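Tungstate ABC transporter, periplasmic tungstate-binding protein (PDB 3LR1) probably captures tungstate in the periplasm and delivers it to its ABC transporter for uptake into the cell. Local coordinates at residues 74-79 with 203-208; 82-87 with 197-202; 160-165 with 181-186. One frame throughout, in Å; residues are numbered along the deposited sequence.

Interaction 1. Residues 74-79 with 203-208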
loop_
_atom_site.group_PDB
_atom_site.type_symbol
_atom_site.label_atom_id
_atom_site.label_comp_id
_atom_site.label_asym_id
_atom_site.label_seq_id
_atom_site.Cartn_x
_atom_site.Cartn_y
_atom_site.Cartn_z
ATOM N N PHE A 74 -18.955 -7.614 -4.841
ATOM C CA PHE A 74 -18.111 -7.308 -6.021
ATOM C C PHE A 74 -16.875 -8.148 -6.123
ATOM O O PHE A 74 -16.396 -8.371 -7.194
ATOM C CB PHE A 74 -17.673 -5.856 -6.022
ATOM C CG PHE A 74 -18.820 -4.912 -6.178
ATOM C CD1 PHE A 74 -19.604 -4.935 -7.342
ATOM C CD2 PHE A 74 -19.103 -3.992 -5.224
ATOM C CE1 PHE A 74 -20.683 -4.061 -7.485
ATOM C CE2 PHE A 74 -20.226 -3.123 -5.352
ATOM C CZ PHE A 74 -20.985 -3.157 -6.480
ATOM N N GLY A 75 -16.326 -8.504 -4.973
ATOM C CA GLY A 75 -15.108 -9.236 -4.897
ATOM C C GLY A 75 -15.339 -10.617 -4.293
ATOM O O GLY A 75 -16.089 -10.820 -3.293
ATOM N N VAL A 76 -14.632 -11.572 -4.832
ATOM C CA VAL A 76 -14.760 -12.923 -4.365
ATOM C C VAL A 76 -13.396 -13.570 -4.185
ATOM O O VAL A 76 -12.391 -13.189 -4.822
ATOM C CB VAL A 76 -15.678 -13.737 -5.289
ATOM C CG1 VAL A 76 -17.194 -13.323 -5.092
ATOM C CG2 VAL A 76 -15.213 -13.596 -6.712
ATOM N N ASN A 77 -13.352 -14.512 -3.239
ATOM C CA ASN A 77 -12.162 -15.324 -2.983
ATOM C C ASN A 77 -10.912 -14.505 -2.601
ATOM O O ASN A 77 -9.733 -14.778 -3.061
ATOM C CB ASN A 77 -11.927 -16.255 -4.183
ATOM C CG ASN A 77 -13.043 -17.348 -4.360
ATOM O OD1 ASN A 77 -13.416 -17.685 -5.482
ATOM N ND2 ASN A 77 -13.579 -17.845 -3.281
ATOM N N ARG A 78 -11.155 -13.487 -1.771
ATOM C CA ARG A 78 -10.106 -12.642 -1.207
ATOM C C ARG A 78 -9.048 -13.471 -0.493
ATOM O O ARG A 78 -9.376 -14.341 0.341
ATOM C CB ARG A 78 -10.638 -11.635 -0.177
ATOM C CG ARG A 78 -9.590 -10.653 0.341
ATOM C CD ARG A 78 -9.947 -9.953 1.668
ATOM N NE ARG A 78 -8.907 -9.054 2.161
ATOM C CZ ARG A 78 -7.762 -9.433 2.754
ATOM N NH1 ARG A 78 -7.463 -10.721 2.958
ATOM N NH2 ARG A 78 -6.896 -8.517 3.155
ATOM N N LYS A 79 -7.796 -13.189 -0.803
ATOM C CA LYS A 79 -6.688 -13.793 -0.084
ATOM C C LYS A 79 -5.722 -12.744 0.416
ATOM O O LYS A 79 -5.426 -11.758 -0.271
ATOM C CB LYS A 79 -5.980 -14.836 -0.964
ATOM C CG LYS A 79 -6.761 -16.121 -1.192
ATOM C CD LYS A 79 -6.366 -17.204 -0.187
ATOM C CE LYS A 79 -4.873 -17.735 -0.362
ATOM N NZ LYS A 79 -4.131 -18.232 0.925
ATOM N N ALA A 203 -10.808 -11.356 -6.738
ATOM C CA ALA A 203 -11.346 -11.479 -8.079
ATOM C C ALA A 203 -12.676 -10.735 -8.124
ATOM O O ALA A 203 -13.493 -10.814 -7.158
ATOM C CB ALA A 203 -11.496 -12.953 -8.458
ATOM N N VAL A 204 -12.885 -9.997 -9.228
ATOM C CA VAL A 204 -14.127 -9.300 -9.515
ATOM C C VAL A 204 -15.158 -10.388 -9.859
ATOM O O VAL A 204 -14.870 -11.333 -10.636
ATOM C CB VAL A 204 -13.978 -8.303 -10.656
ATOM C CG1 VAL A 204 -15.337 -7.700 -11.029
ATOM C CG2 VAL A 204 -13.016 -7.177 -10.215
ATOM N N ASN A 205 -16.324 -10.281 -9.252
ATOM C CA ASN A 205 -17.339 -11.361 -9.294
ATOM C C ASN A 205 -18.023 -11.484 -10.655
ATOM O O ASN A 205 -18.743 -10.594 -11.062
ATOM C CB ASN A 205 -18.360 -11.093 -8.203
ATOM C CG ASN A 205 -19.327 -12.194 -8.030
ATOM O OD1 ASN A 205 -19.307 -13.168 -8.773
ATOM N ND2 ASN A 205 -20.220 -12.041 -7.073
ATOM N N PRO A 206 -17.806 -12.594 -11.360
ATOM C CA PRO A 206 -18.474 -12.723 -12.670
ATOM C C PRO A 206 -19.989 -12.897 -12.580
ATOM O O PRO A 206 -20.658 -12.755 -13.602
ATOM C CB PRO A 206 -17.865 -13.989 -13.256
ATOM C CG PRO A 206 -17.385 -14.790 -12.037
ATOM C CD PRO A 206 -17.032 -13.795 -10.989
ATOM N N LYS A 207 -20.549 -13.236 -11.402
ATOM C CA LYS A 207 -22.033 -13.187 -11.279
ATOM C C LYS A 207 -22.539 -11.741 -11.445
ATOM O O LYS A 207 -23.657 -11.548 -11.891
ATOM C CB LYS A 207 -22.543 -13.765 -9.966
ATOM C CG LYS A 207 -22.151 -15.220 -9.668
ATOM C CD LYS A 207 -22.123 -16.136 -10.881
ATOM C CE LYS A 207 -23.477 -16.482 -11.396
ATOM N NZ LYS A 207 -23.699 -18.006 -11.623
ATOM N N LYS A 208 -21.743 -10.751 -11.053
ATOM C CA LYS A 208 -22.089 -9.350 -11.295
ATOM C C LYS A 208 -21.649 -8.900 -12.664
ATOM O O LYS A 208 -22.352 -8.120 -13.335
ATOM C CB LYS A 208 -21.489 -8.432 -10.245
ATOM C CG LYS A 208 -22.332 -8.352 -8.967
ATOM C CD LYS A 208 -21.890 -7.192 -8.078
ATOM C CE LYS A 208 -22.445 -7.324 -6.694
ATOM N NZ LYS A 208 -23.914 -7.201 -6.688
#

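Interaction 2. Residues 82-87 with 197-202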
loop_
_atom_site.group_PDB
_atom_site.type_symbol
_atom_site.label_atom_id
_atom_site.label_comp_id
_atom_site.label_asym_id
_atom_site.label_seq_id
_atom_site.Cartn_x
_atom_site.Cartn_y
_atom_site.Cartn_z
HETATM N N MSE A 82 0.793 -11.330 2.304
HETATM C CA MSE A 82 1.565 -10.739 3.367
HETATM C C MSE A 82 2.742 -10.124 2.706
HETATM O O MSE A 82 3.592 -10.815 2.145
HETATM C CB MSE A 82 1.987 -11.788 4.399
HETATM C CG MSE A 82 0.748 -12.390 5.164
HETATM SE SE MSE A 82 -0.189 -11.063 6.334
HETATM C CE MSE A 82 -1.767 -11.404 5.455
ATOM N N TYR A 83 2.821 -8.805 2.792
ATOM C CA TYR A 83 3.937 -8.111 2.168
ATOM C C TYR A 83 4.099 -6.765 2.783
ATOM O O TYR A 83 3.120 -6.145 3.185
ATOM C CB TYR A 83 3.692 -7.954 0.658
ATOM C CG TYR A 83 4.611 -6.977 0.009
ATOM C CD1 TYR A 83 5.966 -7.175 0.041
ATOM C CD2 TYR A 83 4.119 -5.868 -0.647
ATOM C CE1 TYR A 83 6.866 -6.251 -0.547
ATOM C CE2 TYR A 83 4.990 -4.931 -1.258
ATOM C CZ TYR A 83 6.371 -5.134 -1.179
ATOM O OH TYR A 83 7.297 -4.261 -1.723
ATOM N N ASN A 84 5.336 -6.302 2.845
ATOM C CA ASN A 84 5.653 -4.957 3.189
ATOM C C ASN A 84 5.497 -4.643 4.678
ATOM O O ASN A 84 4.880 -5.465 5.463
ATOM C CB ASN A 84 4.762 -4.022 2.372
ATOM C CG ASN A 84 5.476 -2.742 1.908
ATOM O OD1 ASN A 84 6.524 -2.349 2.425
ATOM N ND2 ASN A 84 4.841 -2.048 0.986
ATOM N N ASP A 85 6.039 -3.486 5.084
ATOM C CA ASP A 85 5.879 -3.081 6.469
ATOM C C ASP A 85 5.972 -1.558 6.631
ATOM O O ASP A 85 6.375 -0.881 5.710
ATOM C CB ASP A 85 6.879 -3.776 7.367
ATOM C CG ASP A 85 8.298 -3.415 7.070
ATOM O OD1 ASP A 85 9.025 -2.984 7.985
ATOM O OD2 ASP A 85 8.715 -3.518 5.931
ATOM N N PHE A 86 5.609 -1.041 7.799
ATOM C CA PHE A 86 5.588 0.385 7.955
ATOM C C PHE A 86 6.826 0.887 8.703
ATOM O O PHE A 86 7.205 0.315 9.725
ATOM C CB PHE A 86 4.343 0.831 8.678
ATOM C CG PHE A 86 3.099 0.720 7.848
ATOM C CD1 PHE A 86 2.902 1.545 6.765
ATOM C CD2 PHE A 86 2.096 -0.162 8.221
ATOM C CE1 PHE A 86 1.729 1.458 6.011
ATOM C CE2 PHE A 86 0.954 -0.272 7.481
ATOM C CZ PHE A 86 0.764 0.562 6.384
ATOM N N VAL A 87 7.369 2.018 8.258
ATOM C CA VAL A 87 8.483 2.654 8.952
ATOM C C VAL A 87 8.220 4.169 9.111
ATOM O O VAL A 87 7.347 4.745 8.460
ATOM C CB VAL A 87 9.848 2.421 8.160
ATOM C CG1 VAL A 87 10.271 0.879 8.039
ATOM C CG2 VAL A 87 9.786 3.016 6.778
ATOM N N ASN A 197 2.046 -6.641 6.074
ATOM C CA ASN A 197 0.755 -6.010 5.912
ATOM C C ASN A 197 -0.078 -6.913 5.089
ATOM O O ASN A 197 0.404 -7.516 4.107
ATOM C CB ASN A 197 0.865 -4.620 5.263
ATOM C CG ASN A 197 1.644 -3.610 6.169
ATOM O OD1 ASN A 197 1.753 -3.820 7.395
ATOM N ND2 ASN A 197 2.232 -2.547 5.553
ATOM N N PRO A 198 -1.334 -7.006 5.465
ATOM C CA PRO A 198 -2.184 -7.907 4.776
ATOM C C PRO A 198 -2.758 -7.284 3.566
ATOM O O PRO A 198 -3.912 -6.763 3.620
ATOM C CB PRO A 198 -3.322 -8.129 5.794
ATOM C CG PRO A 198 -3.433 -6.710 6.478
ATOM C CD PRO A 198 -1.959 -6.425 6.679
ATOM N N TYR A 199 -2.032 -7.304 2.456
ATOM C CA TYR A 199 -2.666 -6.831 1.263
ATOM C C TYR A 199 -3.750 -7.797 1.038
ATOM O O TYR A 199 -3.600 -8.954 1.408
ATOM C CB TYR A 199 -1.753 -6.800 0.036
ATOM C CG TYR A 199 -0.809 -5.643 0.081
ATOM C CD1 TYR A 199 -0.930 -4.564 -0.801
ATOM C CD2 TYR A 199 0.191 -5.609 1.018
ATOM C CE1 TYR A 199 -0.055 -3.496 -0.732
ATOM C CE2 TYR A 199 1.066 -4.561 1.088
ATOM C CZ TYR A 199 0.943 -3.512 0.203
ATOM O OH TYR A 199 1.799 -2.478 0.281
ATOM N N GLY A 200 -4.824 -7.346 0.418
ATOM C CA GLY A 200 -5.825 -8.242 -0.137
ATOM C C GLY A 200 -5.846 -8.281 -1.671
ATOM O O GLY A 200 -5.753 -7.256 -2.329
ATOM N N ILE A 201 -5.916 -9.484 -2.220
ATOM C CA ILE A 201 -6.048 -9.724 -3.638
ATOM C C ILE A 201 -7.396 -10.431 -3.822
ATOM O O ILE A 201 -7.704 -11.364 -3.078
ATOM C CB ILE A 201 -4.820 -10.491 -4.250
ATOM C CG1 ILE A 201 -4.886 -10.382 -5.777
ATOM C CG2 ILE A 201 -4.717 -11.970 -3.753
ATOM C CD1 ILE A 201 -3.575 -10.804 -6.506
HETATM N N MSE A 202 -8.216 -9.940 -4.762
HETATM C CA MSE A 202 -9.633 -10.366 -4.888
HETATM C C MSE A 202 -9.981 -10.397 -6.356
HETATM O O MSE A 202 -9.491 -9.568 -7.120
HETATM C CB MSE A 202 -10.585 -9.386 -4.190
HETATM C CG MSE A 202 -10.295 -9.123 -2.783
HETATM SE SE MSE A 202 -11.300 -7.618 -2.128
HETATM C CE MSE A 202 -10.517 -6.013 -2.861
#

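Interaction 3. Residues 160-165 with 181-186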
loop_
_atom_site.group_PDB
_atom_site.type_symbol
_atom_site.label_atom_id
_atom_site.label_comp_id
_atom_site.label_asym_id
_atom_site.label_seq_id
_atom_site.Cartn_x
_atom_site.Cartn_y
_atom_site.Cartn_z
HETATM N N MSE A 160 6.815 15.596 -0.219
HETATM C CA MSE A 160 6.452 16.751 0.612
HETATM C C MSE A 160 7.220 16.654 1.935
HETATM O O MSE A 160 7.759 17.630 2.371
HETATM C CB MSE A 160 4.953 16.781 0.869
HETATM C CG MSE A 160 4.434 18.105 1.528
HETATM SE SE MSE A 160 2.513 17.956 1.993
HETATM C CE MSE A 160 1.900 16.841 0.508
ATOM N N ALA A 161 7.314 15.467 2.544
ATOM C CA ALA A 161 8.096 15.343 3.806
ATOM C C ALA A 161 9.507 15.806 3.573
ATOM O O ALA A 161 10.027 16.510 4.396
ATOM C CB ALA A 161 8.104 13.954 4.378
ATOM N N THR A 162 10.072 15.467 2.416
ATOM C CA THR A 162 11.460 15.764 2.116
ATOM C C THR A 162 11.691 17.285 1.988
ATOM O O THR A 162 12.606 17.873 2.628
ATOM C CB THR A 162 11.900 15.069 0.790
ATOM O OG1 THR A 162 11.591 13.676 0.833
ATOM C CG2 THR A 162 13.440 15.246 0.568
ATOM N N GLU A 163 10.805 17.937 1.253
ATOM C CA GLU A 163 10.863 19.404 1.126
ATOM C C GLU A 163 10.715 20.097 2.486
ATOM O O GLU A 163 11.425 21.062 2.789
ATOM C CB GLU A 163 9.792 19.885 0.143
ATOM C CG GLU A 163 10.005 19.378 -1.275
ATOM C CD GLU A 163 9.037 19.987 -2.277
ATOM O OE1 GLU A 163 9.029 21.224 -2.328
ATOM O OE2 GLU A 163 8.328 19.248 -3.022
ATOM N N ARG A 164 9.816 19.572 3.319
ATOM C CA ARG A 164 9.452 20.247 4.564
ATOM C C ARG A 164 10.365 19.828 5.710
ATOM O O ARG A 164 10.212 20.322 6.805
ATOM C CB ARG A 164 7.977 19.926 4.926
ATOM C CG ARG A 164 6.880 20.270 3.884
ATOM C CD ARG A 164 6.359 21.708 3.914
ATOM N NE ARG A 164 5.631 22.106 5.135
ATOM C CZ ARG A 164 4.298 22.057 5.331
ATOM N NH1 ARG A 164 3.441 21.586 4.394
ATOM N NH2 ARG A 164 3.828 22.486 6.512
ATOM N N ARG A 165 11.276 18.872 5.464
ATOM C CA ARG A 165 12.107 18.235 6.489
ATOM C C ARG A 165 11.264 17.722 7.649
ATOM O O ARG A 165 11.545 17.977 8.850
ATOM C CB ARG A 165 13.200 19.208 6.917
ATOM C CG ARG A 165 14.235 19.252 5.808
ATOM C CD ARG A 165 14.560 20.598 5.577
ATOM N NE ARG A 165 14.912 21.204 6.864
ATOM C CZ ARG A 165 14.709 22.482 7.190
ATOM N NH1 ARG A 165 14.146 23.323 6.318
ATOM N NH2 ARG A 165 15.077 22.898 8.401
ATOM N N ALA A 181 17.540 8.895 -4.510
ATOM C CA ALA A 181 17.286 9.604 -5.762
ATOM C C ALA A 181 16.228 10.671 -5.538
ATOM O O ALA A 181 16.333 11.811 -6.054
ATOM C CB ALA A 181 16.793 8.635 -6.896
ATOM N N LYS A 182 15.184 10.270 -4.825
ATOM C CA LYS A 182 14.027 11.113 -4.653
ATOM C C LYS A 182 13.726 11.519 -3.190
ATOM O O LYS A 182 12.746 12.200 -2.980
ATOM C CB LYS A 182 12.833 10.426 -5.329
ATOM C CG LYS A 182 12.864 10.635 -6.861
ATOM C CD LYS A 182 12.282 9.476 -7.641
ATOM C CE LYS A 182 10.821 9.303 -7.464
ATOM N NZ LYS A 182 10.280 8.139 -8.296
ATOM N N THR A 183 14.558 11.124 -2.224
ATOM C CA THR A 183 14.534 11.698 -0.858
ATOM C C THR A 183 15.914 11.643 -0.317
ATOM O O THR A 183 16.665 10.753 -0.691
ATOM C CB THR A 183 13.974 10.830 0.328
ATOM O OG1 THR A 183 13.699 9.443 -0.000
ATOM C CG2 THR A 183 13.017 11.531 1.122
ATOM N N ASP A 184 16.180 12.462 0.703
ATOM C CA ASP A 184 17.353 12.303 1.583
ATOM C C ASP A 184 16.907 11.926 3.016
ATOM O O ASP A 184 17.738 11.873 3.905
ATOM C CB ASP A 184 18.218 13.587 1.613
ATOM C CG ASP A 184 17.453 14.820 2.079
ATOM O OD1 ASP A 184 16.246 14.715 2.320
ATOM O OD2 ASP A 184 18.050 15.907 2.227
ATOM N N LEU A 185 15.607 11.688 3.247
ATOM C CA LEU A 185 15.088 11.181 4.522
ATOM C C LEU A 185 15.595 9.757 4.746
ATOM O O LEU A 185 15.874 9.008 3.794
ATOM C CB LEU A 185 13.558 11.207 4.572
ATOM C CG LEU A 185 12.866 12.558 4.297
ATOM C CD1 LEU A 185 11.356 12.490 4.289
ATOM C CD2 LEU A 185 13.376 13.624 5.241
ATOM N N VAL A 186 15.722 9.388 6.008
ATOM C CA VAL A 186 16.239 8.110 6.374
ATOM C C VAL A 186 15.218 7.462 7.297
ATOM O O VAL A 186 14.430 8.153 7.942
ATOM C CB VAL A 186 17.592 8.231 7.109
ATOM C CG1 VAL A 186 18.697 8.801 6.186
ATOM C CG2 VAL A 186 17.437 9.063 8.341
#

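Interaction 1. Residues 74-79 with 203-208
The backbone bond from Asn205 to Phe74 is unusual: Asn205 N donates to Phe74 O at 2.8 Å from 37° above the carbonyl plane, off the lone pairs. Here the paired strand ends and chain 203-208 begins to turn. The same Asn205 anchors that turn with its side chain: OD1 accepts from Lys207 N within the segment, an Asx turn, while ND2 donates to Gly73 O, a residue just ahead of the opposite segment. CG lies opposite the backbone N (chi1 -173°), which carries the amide across to Val76, whose CG1 meets Asn205 CG at 3.8 Å, the two side chains crossing at about a right angle.

The regular part is short and antiparallel. Val76 and Ala203 form a hydrogen-bonded pair, Val76 N reaching Ala203 O at 2.7 Å and Ala203 N returning to Val76 O at 3.1 Å. On the face carrying these two residues, Val76 CG2 packs against Ala203 CB at 4.2 Å. Gly75 and Val204 form the non-hydrogen-bonded pair beside them, with Gly75 CA donating a CA-H...O contact to Ala203 O at 3.2 Å. Phe74 starts with its CB directed away from the other segment, but the ring swings back, and CD1 approaches Lys208 CD at 3.3 Å. The aliphatic part of the lysine meets the ring obliquely, at the exposed margin.

Asn77, with positive phi, turns the chain out of strand 75-76 and into strand 78-90. Val76 and Ala203 face helix 214-224, touching Tyr214 and Met218 respectively; Val204 bonds through its backbone to Asp56 and packs on Phe209 and Val212, while Gly75 bonds back to Phe69 of helix 63-71.

Interaction 2. Residues 82-87 with 197-202
Asn197 meets segment 82-87 through both backbone and amide. Its O accepts from Tyr83 N at 3.0 Å, and its N returns to Tyr83 O at 3.1 Å from well above that carbonyl plane, 60° out; a weak second bond runs from Asn197 N to Asn84 O. This makes Tyr83 and Asn197 an antiparallel hydrogen-bonded pair. With CG opposite the carbonyl carbon (chi1 -65°), the Asn197 side chain turns its amide over one face of the Phe86 ring: ND2 stands 3.2 Å from Phe86 CE2, offset toward the rim, and the amide and ring planes are 36° apart.

Pro198 follows, paired with Met82 in the non-hydrogen-bonded position and centred in an inverse gamma turn, whose weak bond joins Tyr199 N to Asn197 O. Met82, modelled as selenomethionine, bends at its second and third torsions and lays CE against Pro198 CB at 3.6 Å.

Strand 78-90 pairs first with 197-204 and farther on with 167-171 and 186-190, so the contact lies where one strand passes between two groups of strands, consistent with the hinge of a two-lobed periplasmic binding protein.

Tyr199 comes next, its side chain about 6 Å from a bound tungsten ion and its ring also meeting those of His61 and Phe59. Tyr83 O lies in plane at the edge of its ring, 3.3 Å from Tyr199 CE2, and Tyr83 CD2 packs on that same CE2 at 3.7 Å with the two rings oblique. Tyr199 OH accepts from Asn84 ND2 at 3.2 Å, the amide nearly parallel to the tyrosine ring; ND2 also bonds to Asp171 OD2, and Asn84 OD1 accepts from Gly173 N. The strand then runs on beside strand 57-60, Gly200 bonding through its backbone to Val60.

Interaction 3. Residues 160-165 with 181-186
Thr162 points its CB at segment 181-186 from the last turn of helix 154-164, and its two branches meet different partners. The methyl CG2, opposite the backbone N, reaches Asp184 OD1 at 3.4 Å, and the two side chains cross at a slant. The hydroxyl, on the branch beside the backbone N (chi1 -52°), turns back along the helix to bond Ile158 O, so its polar need is met within its own helix. Leu185 CD1 approaches the same hydroxyl, 3.7 Å from Thr162 OG1. That CD1 also rests on the methyl of Ala161, with Ala161 CB at 3.6 Å, so Leu185 spans two successive helix residues with one branch. Thr183 CG2 is also modelled beside Thr162, but too close to the hydroxyl, and its exact placement is doubtful. An alanine at Thr162 removes both branches and is likely to open a gap beside Leu185 CD1 and Asp184, with Ile158 O losing its hydroxyl partner.

A Schellman motif at Arg165 closes the helix within segment 160-165, while Leu185 leads toward strand 186-190. With the hydroxyl bonded inside its own helix, and methyls meeting a leucine branch and a carboxylate oxygen, the contact probably depends mainly on nonpolar packing, not on directed bonds between the segments.

Overall arrangement
Followed from the N terminus, the chain passes residues 74-79, then 82-87, then 160-165, and meets their partners in reverse order: 181-186, 197-202 and 203-208. Interaction 3 therefore closes the shortest loop, nested inside that of interaction 2, which is nested inside that of interaction 1; none cross. Interaction 1 pairs strand 75-76, and interaction 2 strand 78-90, with 197-204, and the two touch where Lys79 N lies 2.9 Å from Ile201 O, a probable hydrogen bond, within one sheet. Interaction 3 ties helix 154-164 to the loop before strand 186-190, its centre about 39 Å from that of interaction 1, on the opposite side of the chain's centre.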